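Local coordinates for intracellular serine protease (Bacillus licheniformis, PDB 4ZOQ), which probably acts as a serine endopeptidase of the subtilase family that cuts lanthipeptide precursors at a specific sequence, at residues B[56-61]-B[267-272]. Residues are numbered along the deposited sequence; the frame is centred on the assembly and turned at random.
Sequences LDHPDL and KGYSLS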
# COMPACT_ATOMS: atom_id res chain seq x y z
N LEU B 56 -6.37 -12.06 11.02
CA LEU B 56 -7.61 -11.44 11.50
C LEU B 56 -7.76 -11.42 13.02
O LEU B 56 -8.52 -10.60 13.56
CB LEU B 56 -8.81 -12.16 10.88
CG LEU B 56 -8.83 -12.12 9.35
CD1 LEU B 56 -9.93 -13.01 8.78
CD2 LEU B 56 -9.04 -10.69 8.91
N ASP B 57 -7.10 -12.33 13.71
CA ASP B 57 -7.28 -12.38 15.14
C ASP B 57 -6.00 -12.01 15.92
O ASP B 57 -5.87 -12.33 17.11
CB ASP B 57 -7.77 -13.79 15.53
CG ASP B 57 -8.53 -13.80 16.84
OD1 ASP B 57 -9.27 -12.82 17.11
OD2 ASP B 57 -8.37 -14.78 17.61
N HIS B 58 -5.08 -11.31 15.26
CA HIS B 58 -3.89 -10.78 15.94
C HIS B 58 -4.35 -9.84 17.05
O HIS B 58 -5.20 -8.98 16.82
CB HIS B 58 -2.95 -10.06 14.95
CG HIS B 58 -1.60 -9.75 15.51
ND1 HIS B 58 -1.38 -8.77 16.46
CD2 HIS B 58 -0.39 -10.32 15.28
CE1 HIS B 58 -0.10 -8.73 16.77
NE2 HIS B 58 0.53 -9.66 16.07
N PRO B 59 -3.81 -10.03 18.27
CA PRO B 59 -4.24 -9.26 19.45
C PRO B 59 -4.25 -7.75 19.20
O PRO B 59 -5.14 -7.04 19.67
CB PRO B 59 -3.19 -9.61 20.52
CG PRO B 59 -2.60 -10.89 20.07
CD PRO B 59 -2.67 -10.91 18.57
N ASP B 60 -3.27 -7.28 18.43
CA ASP B 60 -3.17 -5.86 18.19
C ASP B 60 -4.09 -5.37 17.07
O ASP B 60 -4.48 -4.21 17.06
CB ASP B 60 -1.72 -5.51 17.87
CG ASP B 60 -0.79 -5.79 19.03
OD1 ASP B 60 -1.22 -5.60 20.19
OD2 ASP B 60 0.35 -6.19 18.77
N LEU B 61 -4.47 -6.26 16.16
CA LEU B 61 -5.20 -5.82 14.96
C LEU B 61 -6.70 -6.16 14.99
O LEU B 61 -7.49 -5.47 14.35
CB LEU B 61 -4.57 -6.44 13.71
CG LEU B 61 -3.05 -6.24 13.62
CD1 LEU B 61 -2.43 -6.93 12.38
CD2 LEU B 61 -2.69 -4.75 13.70
N LYS B 267 6.30 -14.50 19.43
CA LYS B 267 5.53 -14.56 18.20
C LYS B 267 4.44 -13.52 18.18
O LYS B 267 3.95 -13.10 19.22
CB LYS B 267 4.94 -15.94 17.97
CG LYS B 267 5.98 -16.97 17.52
CD LYS B 267 5.34 -18.36 17.42
CE LYS B 267 5.63 -19.23 18.63
NZ LYS B 267 4.87 -20.51 18.52
N GLY B 268 4.10 -13.05 16.98
CA GLY B 268 3.17 -11.95 16.85
C GLY B 268 3.91 -10.67 16.46
O GLY B 268 3.27 -9.66 16.17
N TYR B 269 5.24 -10.70 16.56
CA TYR B 269 6.08 -9.57 16.17
C TYR B 269 7.31 -10.06 15.44
O TYR B 269 7.75 -11.20 15.65
CB TYR B 269 6.49 -8.72 17.38
CG TYR B 269 5.31 -8.29 18.20
CD1 TYR B 269 4.48 -7.24 17.78
CD2 TYR B 269 5.00 -8.93 19.40
CE1 TYR B 269 3.37 -6.86 18.52
CE2 TYR B 269 3.90 -8.54 20.15
CZ TYR B 269 3.08 -7.51 19.71
OH TYR B 269 2.00 -7.12 20.46
N SER B 270 7.85 -9.21 14.56
CA SER B 270 9.09 -9.52 13.84
C SER B 270 9.84 -8.24 13.46
O SER B 270 9.25 -7.19 13.13
CB SER B 270 8.82 -10.37 12.60
OG SER B 270 10.04 -10.76 11.96
N LEU B 271 11.15 -8.35 13.47
CA LEU B 271 12.02 -7.26 13.09
C LEU B 271 12.16 -7.30 11.58
O LEU B 271 12.45 -8.34 10.99
CB LEU B 271 13.35 -7.44 13.80
CG LEU B 271 13.94 -6.25 14.53
CD1 LEU B 271 12.90 -5.57 15.41
CD2 LEU B 271 15.07 -6.80 15.36
N SER B 272 11.98 -6.15 10.95
CA SER B 272 11.98 -6.10 9.49
C SER B 272 12.35 -4.71 8.98
O SER B 272 12.77 -3.85 9.76
CB SER B 272 10.58 -6.52 9.00
OG SER B 272 10.54 -6.75 7.60
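H58 reaches the backbone of G268 with its ring. From CB, CG stands anti to the backbone N (chi1 -168°), which carries the imidazole across to 267-272. H58 CD2 passes G268 O at 3.8 Å. H58 NE2 donates to G268 O at 2.7 Å. The bond is nearly straight (163°) and lands on a lone pair in the carbonyl plane. H58 CE1 lies 4.3 Å from Y269 CE1. As whole rings the two form a T-shaped pair, the imidazole edge toward the phenol face, planes 81° apart. H58 ND1 accepts a hydrogen bond from D60 N at 3.1 Å, close to the ring plane. In this subtilisin-like fold, 56-61 belongs to the loop after strand 46-51 of the central sheet. The loop meets G268 and the first residue of strand 269-272, which pairs antiparallel with 246-249. An alanine in place of H58 would probably leave G268 O and D60 N without these mates and open a gap beside Y269. Y269 OH donates to D60 OD2 at 2.5 Å, on the syn lone pair of that carboxylate oxygen. The two side chains cross at about a right angle. Y269 OH is also hydrogen-bonded to L13 N, and D60 OD1 accepts a bond from G12 N.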